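Local atomic coordinates of response regulator CheY-like protein (Mesorhizobium loti, PDB entry 3SNK), a protein that probably binds and hydrolyses ATP as a full-length pilus assembly protein, of which this chain is the N-terminal CheY-like receiver domain. Residues D41-E46 with G53-T58; L65-G68 with L72-K75; G70-L73 with G77-E80; R103-V106 with D112-H115. All coordinates share one frame; numbering follows the deposited sequence.

Contact 1: residues D41-E46 with G53-T58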
loop_
_atom_site.group_PDB
_atom_site.type_symbol
_atom_site.label_atom_id
_atom_site.label_comp_id
_atom_site.label_asym_id
_atom_site.label_seq_id
_atom_site.Cartn_x
_atom_site.Cartn_y
_atom_site.Cartn_z
ATOM N N ASP A 41 -1.842 -5.582 -12.831
ATOM C CA ASP A 41 -0.454 -6.046 -12.988
ATOM C C ASP A 41 0.216 -5.788 -11.629
ATOM O O ASP A 41 0.684 -4.679 -11.368
ATOM C CB ASP A 41 0.246 -5.322 -14.171
ATOM C CG ASP A 41 1.673 -5.769 -14.466
ATOM O OD1 ASP A 41 1.899 -6.995 -14.614
ATOM O OD2 ASP A 41 2.554 -4.889 -14.608
ATOM N N VAL A 42 0.175 -6.793 -10.732
ATOM C CA VAL A 42 0.611 -6.664 -9.337
ATOM C C VAL A 42 2.087 -7.072 -9.082
ATOM O O VAL A 42 2.447 -8.214 -9.264
ATOM C CB VAL A 42 -0.341 -7.468 -8.428
ATOM C CG1 VAL A 42 0.021 -7.291 -6.963
ATOM C CG2 VAL A 42 -1.790 -7.058 -8.670
ATOM N N ARG A 43 2.914 -6.119 -8.606
ATOM C CA ARG A 43 4.318 -6.331 -8.215
ATOM C C ARG A 43 4.349 -6.355 -6.676
ATOM O O ARG A 43 3.697 -5.519 -6.044
ATOM C CB ARG A 43 5.200 -5.217 -8.821
ATOM C CG ARG A 43 6.583 -5.029 -8.192
ATOM C CD ARG A 43 7.438 -3.970 -8.892
ATOM N NE ARG A 43 6.741 -2.697 -9.139
ATOM C CZ ARG A 43 6.825 -1.617 -8.364
ATOM N NH1 ARG A 43 7.550 -1.643 -7.251
ATOM N NH2 ARG A 43 6.182 -0.504 -8.694
ATOM N N VAL A 44 5.071 -7.306 -6.074
ATOM C CA VAL A 44 5.137 -7.482 -4.611
ATOM C C VAL A 44 6.596 -7.243 -4.123
ATOM O O VAL A 44 7.546 -7.691 -4.783
ATOM C CB VAL A 44 4.592 -8.888 -4.230
ATOM C CG1 VAL A 44 4.659 -9.144 -2.731
ATOM C CG2 VAL A 44 3.158 -9.066 -4.716
ATOM N N SER A 45 6.762 -6.556 -2.963
ATOM C CA SER A 45 8.076 -6.198 -2.384
ATOM C C SER A 45 8.035 -6.078 -0.853
ATOM O O SER A 45 6.950 -5.985 -0.282
ATOM C CB SER A 45 8.545 -4.853 -2.948
ATOM O OG SER A 45 8.567 -4.799 -4.364
ATOM N N GLU A 46 9.218 -6.050 -0.201
ATOM C CA GLU A 46 9.402 -5.816 1.241
ATOM C C GLU A 46 8.944 -4.378 1.594
ATOM O O GLU A 46 9.095 -3.479 0.765
ATOM C CB GLU A 46 10.879 -6.015 1.624
ATOM N N GLY A 53 10.887 4.566 -3.777
ATOM C CA GLY A 53 10.048 5.206 -4.779
ATOM C C GLY A 53 9.814 4.285 -5.968
ATOM O O GLY A 53 10.314 3.153 -5.991
ATOM N N PRO A 54 9.061 4.739 -6.986
ATOM C CA PRO A 54 8.789 3.857 -8.140
ATOM C C PRO A 54 10.007 3.644 -9.060
ATOM O O PRO A 54 10.755 4.594 -9.302
ATOM C CB PRO A 54 7.676 4.588 -8.898
ATOM C CG PRO A 54 7.758 5.994 -8.474
ATOM C CD PRO A 54 8.410 6.054 -7.130
ATOM N N PRO A 55 10.208 2.433 -9.631
ATOM C CA PRO A 55 11.319 2.261 -10.591
ATOM C C PRO A 55 11.002 2.997 -11.902
ATOM O O PRO A 55 9.825 3.190 -12.228
ATOM C CB PRO A 55 11.412 0.740 -10.779
ATOM C CG PRO A 55 10.469 0.137 -9.764
ATOM C CD PRO A 55 9.438 1.186 -9.483
ATOM N N ALA A 56 12.042 3.457 -12.627
ATOM C CA ALA A 56 11.884 4.225 -13.875
ATOM C C ALA A 56 11.218 3.401 -14.999
ATOM O O ALA A 56 10.615 3.984 -15.907
ATOM C CB ALA A 56 13.235 4.745 -14.340
ATOM N N ASP A 57 11.300 2.060 -14.911
ATOM C CA ASP A 57 10.730 1.129 -15.886
ATOM C C ASP A 57 9.210 0.913 -15.705
ATOM O O ASP A 57 8.589 0.264 -16.552
ATOM C CB ASP A 57 11.461 -0.230 -15.809
ATOM C CG ASP A 57 11.522 -0.852 -14.421
ATOM O OD1 ASP A 57 12.486 -0.558 -13.680
ATOM O OD2 ASP A 57 10.634 -1.672 -14.096
ATOM N N THR A 58 8.615 1.461 -14.627
ATOM C CA THR A 58 7.199 1.264 -14.291
ATOM C C THR A 58 6.329 2.526 -14.457
ATOM O O THR A 58 6.836 3.624 -14.704
ATOM C CB THR A 58 7.083 0.785 -12.829
ATOM O OG1 THR A 58 7.450 1.859 -11.958
ATOM C CG2 THR A 58 7.920 -0.452 -12.538
#

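Contact 2: residues L65-G68 with L72-K75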
loop_
_atom_site.group_PDB
_atom_site.type_symbol
_atom_site.label_atom_id
_atom_site.label_comp_id
_atom_site.label_asym_id
_atom_site.label_seq_id
_atom_site.Cartn_x
_atom_site.Cartn_y
_atom_site.Cartn_z
ATOM N N LEU A 65 0.321 -0.354 0.971
ATOM C CA LEU A 65 1.402 -0.341 1.934
ATOM C C LEU A 65 0.943 -0.990 3.241
ATOM O O LEU A 65 0.032 -0.506 3.907
ATOM C CB LEU A 65 1.927 1.096 2.138
ATOM C CG LEU A 65 3.050 1.310 3.159
ATOM C CD1 LEU A 65 4.352 0.603 2.733
ATOM C CD2 LEU A 65 3.289 2.788 3.372
ATOM N N ASP A 66 1.553 -2.136 3.552
ATOM C CA ASP A 66 1.289 -2.843 4.802
ATOM C C ASP A 66 2.247 -2.310 5.852
ATOM O O ASP A 66 3.429 -2.647 5.836
ATOM C CB ASP A 66 1.450 -4.366 4.634
ATOM C CG ASP A 66 1.260 -5.192 5.901
ATOM O OD1 ASP A 66 0.685 -4.655 6.887
ATOM O OD2 ASP A 66 1.620 -6.405 5.885
ATOM N N LEU A 67 1.731 -1.467 6.745
ATOM C CA LEU A 67 2.488 -0.836 7.822
ATOM C C LEU A 67 2.657 -1.758 9.036
ATOM O O LEU A 67 3.578 -1.550 9.828
ATOM C CB LEU A 67 1.788 0.462 8.240
ATOM C CG LEU A 67 1.794 1.558 7.182
ATOM C CD1 LEU A 67 0.706 2.536 7.429
ATOM C CD2 LEU A 67 3.156 2.251 7.143
ATOM N N GLY A 68 1.776 -2.750 9.173
ATOM C CA GLY A 68 1.781 -3.696 10.295
ATOM C C GLY A 68 1.577 -2.960 11.602
ATOM O O GLY A 68 0.633 -2.165 11.723
ATOM N N LEU A 72 7.382 1.476 10.056
ATOM C CA LEU A 72 7.763 2.339 8.939
ATOM C C LEU A 72 7.374 3.819 9.169
ATOM O O LEU A 72 8.091 4.689 8.711
ATOM C CB LEU A 72 7.145 1.821 7.631
ATOM C CG LEU A 72 7.722 2.384 6.326
ATOM C CD1 LEU A 72 9.092 1.798 6.028
ATOM C CD2 LEU A 72 6.797 2.106 5.163
ATOM N N LEU A 73 6.302 4.101 9.925
ATOM C CA LEU A 73 5.831 5.461 10.205
ATOM C C LEU A 73 6.784 6.251 11.091
ATOM O O LEU A 73 6.688 7.481 11.148
ATOM C CB LEU A 73 4.441 5.430 10.850
ATOM C CG LEU A 73 3.326 4.812 10.017
ATOM C CD1 LEU A 73 2.164 4.425 10.897
ATOM C CD2 LEU A 73 2.866 5.745 8.871
ATOM N N GLY A 74 7.686 5.548 11.776
ATOM C CA GLY A 74 8.706 6.168 12.613
ATOM C C GLY A 74 10.008 6.427 11.876
ATOM O O GLY A 74 10.957 6.931 12.474
ATOM N N LYS A 75 10.076 6.076 10.577
ATOM C CA LYS A 75 11.269 6.294 9.759
ATOM C C LYS A 75 11.359 7.777 9.366
ATOM O O LYS A 75 10.369 8.348 8.905
ATOM C CB LYS A 75 11.313 5.369 8.536
ATOM C CG LYS A 75 12.386 4.288 8.637
ATOM C CD LYS A 75 11.895 3.007 9.316
ATOM C CE LYS A 75 13.022 2.047 9.629
ATOM N NZ LYS A 75 13.623 1.456 8.401
HETATM O O HOH W 1 6.087 -1.009 9.209
#

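Contact 3: residues G70-L73 with G77-E80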
loop_
_atom_site.group_PDB
_atom_site.type_symbol
_atom_site.label_atom_id
_atom_site.label_comp_id
_atom_site.label_asym_id
_atom_site.label_seq_id
_atom_site.Cartn_x
_atom_site.Cartn_y
_atom_site.Cartn_z
ATOM N N GLY A 70 3.226 -0.485 12.464
ATOM C CA GLY A 70 3.536 0.916 12.174
ATOM C C GLY A 70 4.987 1.327 12.338
ATOM O O GLY A 70 5.270 2.510 12.537
ATOM N N ASP A 71 5.914 0.358 12.229
ATOM C CA ASP A 71 7.356 0.569 12.360
ATOM C C ASP A 71 7.865 1.585 11.309
ATOM O O ASP A 71 8.650 2.469 11.649
ATOM C CB ASP A 71 8.122 -0.774 12.229
ATOM C CG ASP A 71 7.548 -1.957 13.017
ATOM O OD1 ASP A 71 6.480 -2.506 12.595
ATOM O OD2 ASP A 71 8.203 -2.388 14.004
ATOM N N LEU A 72 7.382 1.476 10.056
ATOM C CA LEU A 72 7.763 2.339 8.939
ATOM C C LEU A 72 7.374 3.819 9.169
ATOM O O LEU A 72 8.091 4.689 8.711
ATOM C CB LEU A 72 7.145 1.821 7.631
ATOM C CG LEU A 72 7.722 2.384 6.326
ATOM C CD1 LEU A 72 9.092 1.798 6.028
ATOM C CD2 LEU A 72 6.797 2.106 5.163
ATOM N N LEU A 73 6.302 4.101 9.925
ATOM C CA LEU A 73 5.831 5.461 10.205
ATOM C C LEU A 73 6.784 6.251 11.091
ATOM O O LEU A 73 6.688 7.481 11.148
ATOM C CB LEU A 73 4.441 5.430 10.850
ATOM C CG LEU A 73 3.326 4.812 10.017
ATOM C CD1 LEU A 73 2.164 4.425 10.897
ATOM C CD2 LEU A 73 2.866 5.745 8.871
ATOM N N GLY A 77 12.354 9.969 6.936
ATOM C CA GLY A 77 11.832 10.660 5.747
ATOM C C GLY A 77 10.638 10.015 5.065
ATOM O O GLY A 77 10.485 10.153 3.847
ATOM N N ILE A 78 9.767 9.339 5.842
ATOM C CA ILE A 78 8.632 8.585 5.321
ATOM C C ILE A 78 7.605 9.425 4.506
ATOM O O ILE A 78 7.179 8.960 3.448
ATOM C CB ILE A 78 7.918 7.731 6.427
ATOM C CG1 ILE A 78 6.882 6.740 5.827
ATOM C CG2 ILE A 78 7.308 8.568 7.544
ATOM C CD1 ILE A 78 7.433 5.839 4.751
ATOM N N VAL A 79 7.211 10.618 4.979
ATOM C CA VAL A 79 6.219 11.456 4.286
ATOM C C VAL A 79 6.816 12.007 2.986
ATOM O O VAL A 79 6.090 12.093 1.975
ATOM C CB VAL A 79 5.634 12.563 5.198
ATOM C CG1 VAL A 79 4.675 13.471 4.430
ATOM C CG2 VAL A 79 4.917 11.924 6.407
ATOM N N GLU A 80 8.130 12.300 3.001
ATOM C CA GLU A 80 8.870 12.781 1.830
ATOM C C GLU A 80 9.010 11.653 0.830
ATOM O O GLU A 80 8.896 11.908 -0.365
ATOM C CB GLU A 80 10.259 13.327 2.199
ATOM C CG GLU A 80 10.257 14.611 3.009
ATOM C CD GLU A 80 10.179 14.439 4.516
ATOM O OE1 GLU A 80 9.815 13.338 4.992
ATOM O OE2 GLU A 80 10.443 15.436 5.224
#

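Contact 4: residues R103-V106 with D112-H115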
loop_
_atom_site.group_PDB
_atom_site.type_symbol
_atom_site.label_atom_id
_atom_site.label_comp_id
_atom_site.label_asym_id
_atom_site.label_seq_id
_atom_site.Cartn_x
_atom_site.Cartn_y
_atom_site.Cartn_z
ATOM N N ARG A 103 -0.914 10.604 13.040
ATOM C CA ARG A 103 -0.474 11.901 12.531
ATOM C C ARG A 103 0.386 11.754 11.271
ATOM O O ARG A 103 0.198 12.501 10.310
ATOM C CB ARG A 103 0.337 12.640 13.593
ATOM C CG ARG A 103 -0.474 13.555 14.459
ATOM C CD ARG A 103 0.014 14.988 14.395
ATOM N NE ARG A 103 -0.916 15.869 15.099
ATOM C CZ ARG A 103 -1.619 16.845 14.534
ATOM N NH1 ARG A 103 -1.471 17.119 13.240
ATOM N NH2 ARG A 103 -2.456 17.574 15.263
ATOM N N VAL A 104 1.341 10.797 11.294
ATOM C CA VAL A 104 2.235 10.501 10.174
ATOM C C VAL A 104 1.393 9.925 9.062
ATOM O O VAL A 104 1.539 10.366 7.924
ATOM C CB VAL A 104 3.415 9.557 10.546
ATOM C CG1 VAL A 104 4.303 9.300 9.336
ATOM C CG2 VAL A 104 4.238 10.120 11.702
ATOM N N LEU A 105 0.498 8.948 9.396
ATOM C CA LEU A 105 -0.401 8.322 8.430
ATOM C C LEU A 105 -1.288 9.388 7.740
ATOM O O LEU A 105 -1.463 9.337 6.530
ATOM C CB LEU A 105 -1.259 7.193 9.052
ATOM C CG LEU A 105 -2.156 6.409 8.073
ATOM C CD1 LEU A 105 -1.352 5.779 6.937
ATOM C CD2 LEU A 105 -2.956 5.358 8.780
ATOM N N VAL A 106 -1.805 10.359 8.499
ATOM C CA VAL A 106 -2.601 11.445 7.943
ATOM C C VAL A 106 -1.748 12.214 6.907
ATOM O O VAL A 106 -2.225 12.443 5.802
ATOM C CB VAL A 106 -3.211 12.391 9.009
ATOM C CG1 VAL A 106 -3.726 13.680 8.370
ATOM C CG2 VAL A 106 -4.327 11.704 9.781
ATOM N N ASP A 112 -7.335 5.037 1.628
ATOM C CA ASP A 112 -8.024 4.101 2.492
ATOM C C ASP A 112 -7.120 3.612 3.635
ATOM O O ASP A 112 -5.934 3.391 3.437
ATOM C CB ASP A 112 -8.562 2.904 1.668
ATOM C CG ASP A 112 -9.445 3.285 0.473
ATOM O OD1 ASP A 112 -10.656 3.494 0.673
ATOM O OD2 ASP A 112 -8.917 3.362 -0.662
ATOM N N TRP A 113 -7.704 3.451 4.825
ATOM C CA TRP A 113 -7.049 2.911 6.013
ATOM C C TRP A 113 -7.686 1.560 6.391
ATOM O O TRP A 113 -8.696 1.533 7.083
ATOM C CB TRP A 113 -7.171 3.870 7.189
ATOM C CG TRP A 113 -6.433 5.177 7.121
ATOM C CD1 TRP A 113 -5.691 5.678 6.088
ATOM C CD2 TRP A 113 -6.446 6.179 8.136
ATOM N NE1 TRP A 113 -5.238 6.939 6.404
ATOM C CE2 TRP A 113 -5.676 7.265 7.665
ATOM C CE3 TRP A 113 -7.015 6.252 9.422
ATOM C CZ2 TRP A 113 -5.438 8.403 8.444
ATOM C CZ3 TRP A 113 -6.789 7.385 10.185
ATOM C CH2 TRP A 113 -6.026 8.452 9.689
ATOM N N LEU A 114 -7.102 0.453 5.950
ATOM C CA LEU A 114 -7.668 -0.864 6.229
ATOM C C LEU A 114 -6.997 -1.476 7.444
ATOM O O LEU A 114 -5.799 -1.281 7.656
ATOM C CB LEU A 114 -7.554 -1.774 4.995
ATOM C CG LEU A 114 -8.115 -1.179 3.665
ATOM C CD1 LEU A 114 -7.814 -2.091 2.484
ATOM C CD2 LEU A 114 -9.623 -0.908 3.748
ATOM N N HIS A 115 -7.791 -2.149 8.283
ATOM C CA HIS A 115 -7.356 -2.763 9.535
ATOM C C HIS A 115 -7.271 -4.280 9.364
ATOM O O HIS A 115 -8.209 -4.893 8.853
ATOM C CB HIS A 115 -8.328 -2.351 10.666
ATOM C CG HIS A 115 -7.935 -2.797 12.044
ATOM N ND1 HIS A 115 -6.879 -2.207 12.727
ATOM C CD2 HIS A 115 -8.515 -3.720 12.853
ATOM C CE1 HIS A 115 -6.824 -2.817 13.904
ATOM N NE2 HIS A 115 -7.785 -3.740 14.027
HETATM O O HOH W 2 -3.657 9.039 5.244
#

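Contact 1: residues D41-E46 with G53-T58
R43 reaches from strand 40-45 to P55 and T58 in the loop that follows, and the contact shows how one long side chain can span from a sheet to a surface loop. Its CB is directed toward the loop, CG stands anti to the backbone N (chi1 162°), and CG and CD continue the extended course without meeting the loop. The chain then bends at chi3 (48°), which turns the guanidinium toward P55, with NE as the link. P55 CD lies over one face of that flat group, 4.0 Å from R43 CZ and 4.1 Å from R43 NH1. The tip atom R43 NH2 is nearest, 3.8 Å from P55 CD, and it has T58 CG2 obliquely beside it at 4.2 Å. The loop keeps its own shape through a type I turn from P55 to T58: P55 O accepts from T58 N and, over 2.7 Å, from T58 OG1, both donors on the same face of the carbonyl. R43 also touches A18 of the neighbouring strand 15-20 and W85 in a loop. This is the edge strand of a parallel five-stranded sheet ordered 2-1-3-4-5, the receiver fold of CheY, here with a loop where CheY has a helix between its second and third strands.

Contact 2: residues L65-G68 with L72-K75
Four leucines make this contact: L65 and L67 from strand 62-68 meet L72 and L73 from the short 3-10 segment behind it, an example of a loop folded back on the strand it has just left. The first fit is a methyl set into a fork. L72 CD2 comes 3.8 Å from L65 CD1 and 4.0 Å from L65 CD2, the two side chains meeting at a slant. The second fit runs the other way. L67 CD2 enters the hollow between the consecutive residues L72 and L73, 4.0 Å from L72 CB and 3.9 Å from L73 CG. L67 can do this because its CG lies anti to the carbonyl carbon (chi1 -67°), a torsion that swings the branch end to the loop although CB does not aim there. L73 lies nearly at right angles to L67, its CD2 also touching L67 CD1. On the strand's other side D66 is bound to K116 and S21, at the position where receiver domains usually carry their phospho-accepting aspartate; whether it is used in this protein is not established. M108, A92 and L105 continue the apolar surroundings. The backbones themselves are joined through water 1, which donates to L67 O at 2.6 Å and accepts from L72 N at 2.9 Å. The chemistry thus implies cohesion by apolar fit alone among the side chains, with one water satisfying two backbone groups that do not bond to each other directly.

Contact 3: residues G70-L73 with G77-E80
I78, the first residue of helix 78-82, packs on L72, and the close part of the contact is built almost entirely from this isoleucine. With CG1 anti to the backbone N (chi1 -170°) and chi2 at 54°, the long branch brings CD1 to L72, where it sits 3.8 Å from both L72 CG and L72 CD2; the two side chains cross at about a right angle. The same branch also runs past the backbone, I78 CG1 lying 3.7 Å from L72 O. The other branch, CG2, meets the next carbonyl, at 3.8 Å from L73 O. L73 thus contributes its backbone here, its CB being directed away from the helix. The looser side is polar and exposed: D71 at one end and E80 at the other face solvent and do not meet across the contact. The turn that carries L72 is held by L73 N bonding to G70 O at 3.2 Å, and G77 occupies the N-cap of the helix. The contact is joined to strand 62-68, which L72 and L73 touch through L65 and L67, and to helix 99-107, whose V104 packs against I78, while L51, in the loop between strands 40-45 and 62-68, also touches I78.

Contact 4: residues R103-V106 with D112-H115
W113 leaves its strand with CG anti to the carbonyl carbon (chi1 -68°) and with CD1 almost eclipsing CA (chi2 4°), while L105 places its CG anti to the backbone N (chi1 -175°); together these torsions bring the indole and the leucine face to branch. The setting is a beta-alpha-beta crossover, in which helix 99-107 connects the parallel strands 90-94 and 112-115. L105 CD2 stands over the five-membered ring of W113, 3.5 Å from its centroid, a CH-pi contact nearly along the ring normal. L105 CG also approaches the indole, 3.5 Å from W113 NE1. V106 takes a different approach: its CG2 comes up at the edge, near the ring plane, 3.7 Å from W113 CH2, and thus packs against the six-membered ring. One aliphatic group over a face and another at the rim would restrict the tilt of the indole. L105 is buried and also reaches A92 of the adjacent strand 90-94, whereas V106 and W113 belong to the exposed side. The indole nitrogen is linked to the helix through water 2, lying in the ring plane: it accepts from W113 NE1 at 2.9 Å and donates to L105 O at 2.6 Å.

How the contacts relate
From the N terminus, contact 1 comes first, closing the loop after edge strand 40-45. Contact 2 opens on strand 62-68, the next strand in the chain, and closes on the segment behind it. Contact 3 begins on that same segment, sharing L72 and L73, and carries the chain into helix 78-82. Contact 4 follows in series, tying helix 99-107 to the other edge strand, 112-115. None nests inside another, but contacts 2 and 3 overlap. Both also touch contact 4, since V104 packs on L73 and I78, and L105 on L67. Contact 1 stands apart, its centre about 21 Å from that of contact 4 across the chain's centre.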